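Local coordinates for putative glucoamylase (Bacteroides uniformis, PDB 4GL3), which is a putative glucoamylase, probably a glycoside hydrolase that cleaves glucosidic bonds in carbohydrate chains, at residues F33-S38 against E50-G55; S214-G219 against R411-T416; E349-R354 against D363-T368. All coordinates share one frame; numbering follows the deposited sequence.

Overall arrangement
Read from the N terminus, the chain makes interaction 1 first: the loop 33-38, which follows helix 15-27, is joined to strand 51-53 across a short span without helix or strand. Interaction 2 closes a far longer loop, pairing helix 213-220 with the end of helix 404-412 over 191 intervening residues. Interaction 3 falls within that span, where the turn between helices 337-349 and 352-355 meets strand 365-366, so it nests in interaction 2, whereas interaction 1 precedes both. Interaction 2 lies across the chain's centre from each of the others, its centre about 34 Å from that of interaction 1 and about 42 Å from that of interaction 3.

Interaction 1: residues F33-S38 against E50-G55; sequences FAHPES and ETATIG
His35 reaches from an irregular loop to strand 51-53 and binds it through one side-chain hydrogen bond, an example of how a single ring can tie two segments together where no backbone hydrogen bond joins 33-38 to 50-55. The polar part of the contact is this bond: His35 NE2 donates to Thr51 O over 3.0 Å, with an N-H...O angle of 156°. The oxygen sits almost in the imidazole plane, at the ring's edge, but the donor comes to the carbonyl from above its plane rather than along a lone pair. Chi1 (-70°, CG anti to the carbonyl carbon) swings the ring off the loop, and chi2 (-92°) turns its NE2 edge to Thr51 O.

Two van der Waals contacts flank the bond. The methyl of Ala52, whose CB points toward the loop, lies 3.9 Å from His35 NE2 and equally near CD2. On the other side of NE2 in the ring, CE1 comes within 3.7 Å of the Glu50 carbonyl carbon. The CB atoms of Glu50 and Thr51 point away from the loop, so these two residues meet the histidine through their backbone.

Neighbouring groups complete the setting. The His35 ring stacks with that of His42, while Ser38 OG in the same loop bonds to Gly107 O. The strand itself is an outer member of a three-stranded antiparallel sheet, with Ala52 paired to Met105 through the backbone, and Glu50 OE2 forms a salt bridge with Lys108.

Chemically, the bond requires a hydrogen on NE2, and it joins a buried imidazole to a main-chain oxygen. It therefore ties the loop to the edge of the small sheet through a backbone atom, and probably depends little on which side chain stands at this position.

Interaction 2: residues S214-G219 against R411-T416; sequences SVYHKG and RRLGFT
Tyr216 OH is held by hydrogen bonds with Asp266 and His197 and is touched by Phe415 CZ at 3.5 Å, the phenylalanine side chain crossing the tyrosine nearly at a right angle. Phe415 follows a Schellman motif that ends helix 404-412, with Gly414 at positive phi and its N bonded to Arg411 O; helix 213-220 packs against this C-terminal turn.

With its CG opposite the backbone N (chi1 -178°), the tyrosine extends toward the turn, and Leu413 covers one face of its ring. Leu413 CD1 stands 3.9 Å from the ring centroid and only 12° off the normal, a CH-pi contact, while CD2 reaches back to Tyr216 CB at 3.6 Å. Replacing Tyr216 with an alanine would probably leave Leu413 CD1 without its aromatic face and Asp266 and His197 without their shared hydroxyl partner.

Beside this apolar contact, a water bridges the segments, donating to Arg412 O at 2.8 Å. It lies in the plane of the His217 imidazole, whose ND1 bonds to Tyr268 OH, and at the ring's edge it stands 2.8 Å from His217 NE2.

Interaction 3: residues E349-R354 against D363-T368; sequences EELGDR and DAFNLT
Leu351 sets one methyl over the face of Phe365, a CH-pi contact that joins the turn between helices 337-349 and 352-355 to the beta hairpin of strands 365-366 and 371-372. This is an example of a small apolar contact with a close half and a looser half. On the close side, Leu351 CD1 lies 3.7 Å from the centroid of the Phe365 ring and 23° off its normal, displaced toward the rim so that the nearest ring atom is CZ, at 3.5 Å. The two side chains cross at about a right angle. Phe365 CG is held between the backbone N and the carbonyl carbon (chi1 63°), which places the ring beside the leucine, and chi2 (-84°) turns its face toward Leu351 CD1. Ile324 also touches Phe365, and Phe365 itself is buried.

The looser side belongs to the other methyl. Leu351 CD2 meets Leu367 CD2, and both leucines remain partly exposed to solvent. Although the CB of Leu367 does not point at the turn, the end of its side chain bends closer. Tyr346, on helix 337-349, touches both leucines and so links their two segments to that helix, while Phe372 of the partner strand lies against Leu367. No hydrogen bond crosses between the segments; at the start of helix 352-355, Arg354 N donates to Leu351 O at 3.0 Å. The outer pair of methyl carbons, Leu351 CD2 and Leu367 CD2, is 4.3 Å apart.

Interaction 1: residues F33-S38 against E50-G55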
loop_
_atom_site.group_PDB
_atom_site.type_symbol
_atom_site.label_atom_id
_atom_site.label_comp_id
_atom_site.label_asym_id
_atom_site.label_seq_id
_atom_site.Cartn_x
_atom_site.Cartn_y
_atom_site.Cartn_z
ATOM N N PHE A 33 17.307 7.372 2.119
ATOM C CA PHE A 33 17.007 7.213 3.543
ATOM C C PHE A 33 16.773 5.735 3.992
ATOM O O PHE A 33 16.459 5.492 5.143
ATOM C CB PHE A 33 15.768 8.062 3.853
ATOM C CG PHE A 33 15.383 8.137 5.324
ATOM C CD1 PHE A 33 16.285 8.579 6.273
ATOM C CD2 PHE A 33 14.095 7.837 5.725
ATOM C CE1 PHE A 33 15.913 8.669 7.616
ATOM C CE2 PHE A 33 13.723 7.912 7.063
ATOM C CZ PHE A 33 14.628 8.335 7.999
ATOM N N ALA A 34 16.897 4.786 3.072
ATOM C CA ALA A 34 16.777 3.364 3.365
ATOM C C ALA A 34 17.870 2.931 4.292
ATOM O O ALA A 34 18.959 3.499 4.296
ATOM C CB ALA A 34 16.848 2.528 2.093
ATOM N N HIS A 35 17.595 1.913 5.103
ATOM C CA HIS A 35 18.667 1.335 5.917
ATOM C C HIS A 35 19.846 0.903 5.013
ATOM O O HIS A 35 19.633 0.193 4.049
ATOM C CB HIS A 35 18.168 0.121 6.708
ATOM C CG HIS A 35 17.224 0.463 7.805
ATOM N ND1 HIS A 35 17.642 0.698 9.103
ATOM C CD2 HIS A 35 15.877 0.593 7.800
ATOM C CE1 HIS A 35 16.580 0.983 9.838
ATOM N NE2 HIS A 35 15.500 0.952 9.065
ATOM N N PRO A 36 21.078 1.294 5.342
ATOM C CA PRO A 36 22.153 0.923 4.417
ATOM C C PRO A 36 22.476 -0.578 4.372
ATOM O O PRO A 36 22.968 -1.057 3.363
ATOM C CB PRO A 36 23.385 1.717 4.935
ATOM C CG PRO A 36 22.840 2.759 5.850
ATOM C CD PRO A 36 21.549 2.194 6.411
ATOM N N GLU A 37 22.235 -1.302 5.456
ATOM C CA GLU A 37 22.650 -2.702 5.555
ATOM C C GLU A 37 21.686 -3.552 4.757
ATOM O O GLU A 37 22.075 -4.566 4.220
ATOM C CB GLU A 37 22.693 -3.187 7.040
ATOM C CG GLU A 37 23.616 -2.369 7.980
ATOM C CD GLU A 37 23.080 -0.973 8.430
ATOM O OE1 GLU A 37 21.935 -0.553 8.072
ATOM O OE2 GLU A 37 23.813 -0.290 9.187
ATOM N N SER A 38 20.425 -3.132 4.665
ATOM C CA SER A 38 19.386 -3.989 4.119
ATOM C C SER A 38 18.645 -3.448 2.909
ATOM O O SER A 38 18.050 -4.241 2.188
ATOM C CB SER A 38 18.347 -4.278 5.206
ATOM O OG SER A 38 17.741 -3.081 5.707
ATOM N N GLU A 50 16.512 2.203 14.225
ATOM C CA GLU A 50 16.657 0.765 13.970
ATOM C C GLU A 50 15.497 0.093 13.238
ATOM O O GLU A 50 15.655 -1.044 12.782
ATOM C CB GLU A 50 16.803 0.033 15.315
ATOM C CG GLU A 50 17.865 0.608 16.255
ATOM C CD GLU A 50 19.269 0.269 15.777
ATOM O OE1 GLU A 50 19.632 -0.928 15.758
ATOM O OE2 GLU A 50 20.023 1.190 15.414
ATOM N N THR A 51 14.334 0.737 13.201
ATOM C CA THR A 51 13.087 0.108 12.745
ATOM C C THR A 51 12.882 0.126 11.246
ATOM O O THR A 51 12.972 1.177 10.624
ATOM C CB THR A 51 11.888 0.824 13.364
ATOM O OG1 THR A 51 12.130 0.870 14.745
ATOM C CG2 THR A 51 10.520 0.083 13.070
ATOM N N ALA A 52 12.662 -1.047 10.675
ATOM C CA ALA A 52 12.276 -1.208 9.259
ATOM C C ALA A 52 10.859 -1.743 9.253
ATOM O O ALA A 52 10.471 -2.552 10.114
ATOM C CB ALA A 52 13.203 -2.174 8.558
ATOM N N THR A 53 10.054 -1.295 8.305
ATOM C CA THR A 53 8.702 -1.807 8.180
ATOM C C THR A 53 8.544 -2.653 6.934
ATOM O O THR A 53 8.957 -2.269 5.838
ATOM C CB THR A 53 7.684 -0.673 8.317
ATOM O OG1 THR A 53 6.372 -1.236 8.392
ATOM C CG2 THR A 53 7.836 0.373 7.169
ATOM N N ILE A 54 7.958 -3.834 7.086
ATOM C CA ILE A 54 7.904 -4.783 5.955
ATOM C C ILE A 54 6.950 -4.390 4.846
ATOM O O ILE A 54 7.329 -4.529 3.667
ATOM C CB ILE A 54 7.681 -6.243 6.442
ATOM C CG1 ILE A 54 9.006 -6.771 7.079
ATOM C CG2 ILE A 54 7.156 -7.182 5.349
ATOM C CD1 ILE A 54 10.173 -7.152 6.137
ATOM N N GLY A 55 5.719 -3.995 5.172
ATOM C CA GLY A 55 4.744 -3.550 4.167
ATOM C C GLY A 55 5.215 -2.309 3.405
ATOM O O GLY A 55 5.189 -2.254 2.162
#

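Interaction 2: residues S214-G219 against R411-T416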
loop_
_atom_site.group_PDB
_atom_site.type_symbol
_atom_site.label_atom_id
_atom_site.label_comp_id
_atom_site.label_asym_id
_atom_site.label_seq_id
_atom_site.Cartn_x
_atom_site.Cartn_y
_atom_site.Cartn_z
ATOM N N SER A 214 -13.443 -21.339 -0.813
ATOM C CA SER A 214 -14.402 -21.035 0.234
ATOM C C SER A 214 -13.810 -20.098 1.339
ATOM O O SER A 214 -14.567 -19.390 2.036
ATOM C CB SER A 214 -14.922 -22.345 0.837
ATOM O OG SER A 214 -13.806 -22.982 1.502
ATOM N N VAL A 215 -12.484 -20.056 1.466
ATOM C CA VAL A 215 -11.806 -19.151 2.384
ATOM C C VAL A 215 -12.091 -17.704 1.953
ATOM O O VAL A 215 -12.339 -16.826 2.804
ATOM C CB VAL A 215 -10.280 -19.473 2.479
ATOM C CG1 VAL A 215 -9.449 -18.392 3.191
ATOM C CG2 VAL A 215 -10.035 -20.856 3.116
ATOM N N TYR A 216 -12.053 -17.453 0.649
ATOM C CA TYR A 216 -12.372 -16.127 0.125
ATOM C C TYR A 216 -13.881 -15.831 0.272
ATOM O O TYR A 216 -14.277 -14.812 0.834
ATOM C CB TYR A 216 -11.988 -16.031 -1.359
ATOM C CG TYR A 216 -12.207 -14.699 -2.018
ATOM C CD1 TYR A 216 -11.525 -13.589 -1.599
ATOM C CD2 TYR A 216 -13.074 -14.568 -3.087
ATOM C CE1 TYR A 216 -11.685 -12.384 -2.219
ATOM C CE2 TYR A 216 -13.261 -13.363 -3.703
ATOM C CZ TYR A 216 -12.561 -12.267 -3.269
ATOM O OH TYR A 216 -12.737 -11.042 -3.893
ATOM N N HIS A 217 -14.716 -16.717 -0.255
ATOM C CA HIS A 217 -16.154 -16.436 -0.327
ATOM C C HIS A 217 -16.858 -16.384 1.040
ATOM O O HIS A 217 -17.739 -15.555 1.237
ATOM C CB HIS A 217 -16.849 -17.419 -1.286
ATOM C CG HIS A 217 -16.365 -17.275 -2.692
ATOM N ND1 HIS A 217 -16.616 -16.141 -3.448
ATOM C CD2 HIS A 217 -15.612 -18.090 -3.466
ATOM C CE1 HIS A 217 -16.057 -16.289 -4.638
ATOM N NE2 HIS A 217 -15.448 -17.463 -4.680
ATOM N N LYS A 218 -16.445 -17.226 1.991
ATOM C CA LYS A 218 -17.028 -17.200 3.355
ATOM C C LYS A 218 -16.289 -16.339 4.364
ATOM O O LYS A 218 -16.887 -15.823 5.274
ATOM C CB LYS A 218 -17.100 -18.610 3.918
ATOM C CG LYS A 218 -18.043 -19.492 3.146
ATOM C CD LYS A 218 -18.054 -20.866 3.800
ATOM C CE LYS A 218 -19.210 -21.726 3.345
ATOM N NZ LYS A 218 -18.801 -22.468 2.113
ATOM N N GLY A 219 -14.987 -16.187 4.219
ATOM C CA GLY A 219 -14.226 -15.402 5.154
ATOM C C GLY A 219 -14.111 -13.931 4.770
ATOM O O GLY A 219 -14.578 -13.058 5.480
ATOM N N ARG A 411 -8.304 -16.205 -11.394
ATOM C CA ARG A 411 -9.266 -17.102 -12.027
ATOM C C ARG A 411 -9.932 -18.031 -11.017
ATOM O O ARG A 411 -11.130 -18.213 -11.065
ATOM C CB ARG A 411 -8.631 -17.955 -13.126
ATOM C CG ARG A 411 -8.439 -17.216 -14.419
ATOM C CD ARG A 411 -8.400 -18.173 -15.595
ATOM N NE ARG A 411 -7.628 -17.587 -16.672
ATOM C CZ ARG A 411 -8.145 -16.839 -17.630
ATOM N NH1 ARG A 411 -9.453 -16.599 -17.667
ATOM N NH2 ARG A 411 -7.345 -16.338 -18.559
ATOM N N ARG A 412 -9.153 -18.611 -10.093
ATOM C CA ARG A 412 -9.714 -19.503 -9.065
ATOM C C ARG A 412 -10.818 -18.794 -8.279
ATOM O O ARG A 412 -11.812 -19.414 -7.950
ATOM C CB ARG A 412 -8.628 -19.989 -8.061
ATOM C CG ARG A 412 -7.681 -20.990 -8.638
ATOM C CD ARG A 412 -6.736 -21.522 -7.581
ATOM N NE ARG A 412 -7.444 -22.381 -6.637
ATOM C CZ ARG A 412 -7.389 -22.284 -5.319
ATOM N NH1 ARG A 412 -6.629 -21.390 -4.721
ATOM N NH2 ARG A 412 -8.115 -23.099 -4.581
ATOM N N LEU A 413 -10.635 -17.501 -7.990
ATOM C CA LEU A 413 -11.576 -16.754 -7.205
ATOM C C LEU A 413 -12.731 -16.187 -8.031
ATOM O O LEU A 413 -13.586 -15.550 -7.478
ATOM C CB LEU A 413 -10.882 -15.652 -6.410
ATOM C CG LEU A 413 -9.899 -16.123 -5.353
ATOM C CD1 LEU A 413 -9.320 -14.932 -4.606
ATOM C CD2 LEU A 413 -10.540 -17.164 -4.436
ATOM N N GLY A 414 -12.776 -16.462 -9.337
ATOM C CA GLY A 414 -13.889 -16.070 -10.158
ATOM C C GLY A 414 -13.751 -14.692 -10.771
ATOM O O GLY A 414 -14.720 -14.148 -11.258
ATOM N N PHE A 415 -12.567 -14.115 -10.794
ATOM C CA PHE A 415 -12.439 -12.752 -11.361
ATOM C C PHE A 415 -12.430 -12.769 -12.878
ATOM O O PHE A 415 -11.998 -13.747 -13.465
ATOM C CB PHE A 415 -11.150 -12.082 -10.957
ATOM C CG PHE A 415 -11.143 -11.554 -9.569
ATOM C CD1 PHE A 415 -10.911 -12.401 -8.495
ATOM C CD2 PHE A 415 -11.383 -10.227 -9.330
ATOM C CE1 PHE A 415 -10.870 -11.900 -7.202
ATOM C CE2 PHE A 415 -11.374 -9.727 -8.060
ATOM C CZ PHE A 415 -11.101 -10.570 -6.983
ATOM N N THR A 416 -12.924 -11.684 -13.491
ATOM C CA THR A 416 -12.654 -11.358 -14.899
ATOM C C THR A 416 -11.832 -10.041 -14.906
ATOM O O THR A 416 -11.886 -9.221 -13.953
ATOM C CB THR A 416 -13.939 -11.171 -15.717
ATOM O OG1 THR A 416 -14.726 -10.186 -15.053
ATOM C CG2 THR A 416 -14.765 -12.495 -15.852
HETATM O O HOH W 1 -14.233 -18.878 -6.724
#

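Interaction 3: residues E349-R354 against D363-T368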
loop_
_atom_site.group_PDB
_atom_site.type_symbol
_atom_site.label_atom_id
_atom_site.label_comp_id
_atom_site.label_asym_id
_atom_site.label_seq_id
_atom_site.Cartn_x
_atom_site.Cartn_y
_atom_site.Cartn_z
ATOM N N GLU A 349 1.924 24.490 -4.277
ATOM C CA GLU A 349 2.050 25.909 -4.542
ATOM C C GLU A 349 1.580 26.736 -3.356
ATOM O O GLU A 349 2.194 27.728 -3.053
ATOM C CB GLU A 349 1.309 26.327 -5.847
ATOM C CG GLU A 349 1.921 25.709 -7.107
ATOM C CD GLU A 349 1.261 26.084 -8.436
ATOM O OE1 GLU A 349 0.245 26.804 -8.468
ATOM O OE2 GLU A 349 1.787 25.640 -9.475
ATOM N N GLU A 350 0.506 26.348 -2.681
ATOM C CA GLU A 350 -0.042 27.199 -1.628
ATOM C C GLU A 350 0.474 26.773 -0.257
ATOM O O GLU A 350 0.801 27.601 0.554
ATOM C CB GLU A 350 -1.587 27.181 -1.631
ATOM C CG GLU A 350 -2.260 27.700 -2.900
ATOM C CD GLU A 350 -1.749 29.074 -3.278
ATOM O OE1 GLU A 350 -1.681 29.939 -2.373
ATOM O OE2 GLU A 350 -1.382 29.280 -4.461
ATOM N N LEU A 351 0.501 25.482 0.028
ATOM C CA LEU A 351 0.982 25.025 1.338
ATOM C C LEU A 351 2.455 24.646 1.368
ATOM O O LEU A 351 2.940 24.293 2.414
ATOM C CB LEU A 351 0.162 23.839 1.864
ATOM C CG LEU A 351 -1.348 24.055 2.009
ATOM C CD1 LEU A 351 -1.992 22.777 2.561
ATOM C CD2 LEU A 351 -1.643 25.308 2.851
ATOM N N GLY A 352 3.174 24.764 0.258
ATOM C CA GLY A 352 4.507 24.137 0.167
ATOM C C GLY A 352 5.556 24.635 1.148
ATOM O O GLY A 352 6.424 23.876 1.596
ATOM N N ASP A 353 5.494 25.902 1.504
ATOM C CA ASP A 353 6.466 26.459 2.458
ATOM C C ASP A 353 6.378 25.737 3.816
ATOM O O ASP A 353 7.365 25.634 4.519
ATOM C CB ASP A 353 6.313 27.978 2.588
ATOM C CG ASP A 353 4.905 28.408 3.049
ATOM O OD1 ASP A 353 3.857 27.818 2.654
ATOM O OD2 ASP A 353 4.840 29.379 3.817
ATOM N N ARG A 354 5.219 25.181 4.161
ATOM C CA ARG A 354 5.095 24.466 5.436
ATOM C C ARG A 354 4.895 22.969 5.287
ATOM O O ARG A 354 5.178 22.206 6.220
ATOM C CB ARG A 354 3.991 25.095 6.285
ATOM C CG ARG A 354 4.366 26.502 6.739
ATOM C CD ARG A 354 3.419 27.061 7.776
ATOM N NE ARG A 354 3.430 26.298 9.012
ATOM C CZ ARG A 354 2.657 26.590 10.042
ATOM N NH1 ARG A 354 1.837 27.621 9.950
ATOM N NH2 ARG A 354 2.696 25.858 11.147
ATOM N N ASP A 363 3.536 14.353 6.270
ATOM C CA ASP A 363 2.511 13.328 6.386
ATOM C C ASP A 363 1.074 13.811 6.397
ATOM O O ASP A 363 0.195 13.108 5.894
ATOM C CB ASP A 363 2.723 12.524 7.645
ATOM C CG ASP A 363 1.978 11.211 7.608
ATOM O OD1 ASP A 363 2.111 10.462 6.591
ATOM O OD2 ASP A 363 1.307 10.905 8.615
ATOM N N ALA A 364 0.841 14.964 7.013
ATOM C CA ALA A 364 -0.503 15.457 7.280
ATOM C C ALA A 364 -0.435 16.882 7.792
ATOM O O ALA A 364 0.636 17.382 8.205
ATOM C CB ALA A 364 -1.239 14.559 8.300
ATOM N N PHE A 365 -1.586 17.525 7.784
ATOM C CA PHE A 365 -1.725 18.878 8.303
ATOM C C PHE A 365 -3.147 19.138 8.774
ATOM O O PHE A 365 -4.106 18.451 8.380
ATOM C CB PHE A 365 -1.300 19.976 7.277
ATOM C CG PHE A 365 -2.156 20.013 6.030
ATOM C CD1 PHE A 365 -1.900 19.151 4.959
ATOM C CD2 PHE A 365 -3.232 20.892 5.932
ATOM C CE1 PHE A 365 -2.692 19.190 3.818
ATOM C CE2 PHE A 365 -4.032 20.900 4.816
ATOM C CZ PHE A 365 -3.777 20.042 3.761
ATOM N N ASN A 366 -3.259 20.135 9.639
ATOM C CA ASN A 366 -4.534 20.588 10.199
ATOM C C ASN A 366 -4.554 22.104 10.171
ATOM O O ASN A 366 -3.963 22.756 11.043
ATOM C CB ASN A 366 -4.699 20.078 11.629
ATOM C CG ASN A 366 -6.033 20.475 12.259
ATOM O OD1 ASN A 366 -6.585 21.558 11.993
ATOM N ND2 ASN A 366 -6.564 19.589 13.104
ATOM N N LEU A 367 -5.204 22.690 9.168
ATOM C CA LEU A 367 -5.220 24.153 9.047
ATOM C C LEU A 367 -5.995 24.829 10.189
ATOM O O LEU A 367 -5.676 25.963 10.549
ATOM C CB LEU A 367 -5.773 24.584 7.680
ATOM C CG LEU A 367 -4.930 24.214 6.461
ATOM C CD1 LEU A 367 -5.523 24.840 5.206
ATOM C CD2 LEU A 367 -3.480 24.638 6.649
ATOM N N THR A 368 -6.989 24.141 10.770
ATOM C CA THR A 368 -7.753 24.702 11.895
ATOM C C THR A 368 -6.839 24.901 13.099
ATOM O O THR A 368 -6.953 25.913 13.756
ATOM C CB THR A 368 -8.971 23.828 12.332
ATOM O OG1 THR A 368 -9.755 23.460 11.185
ATOM C CG2 THR A 368 -9.868 24.590 13.341
#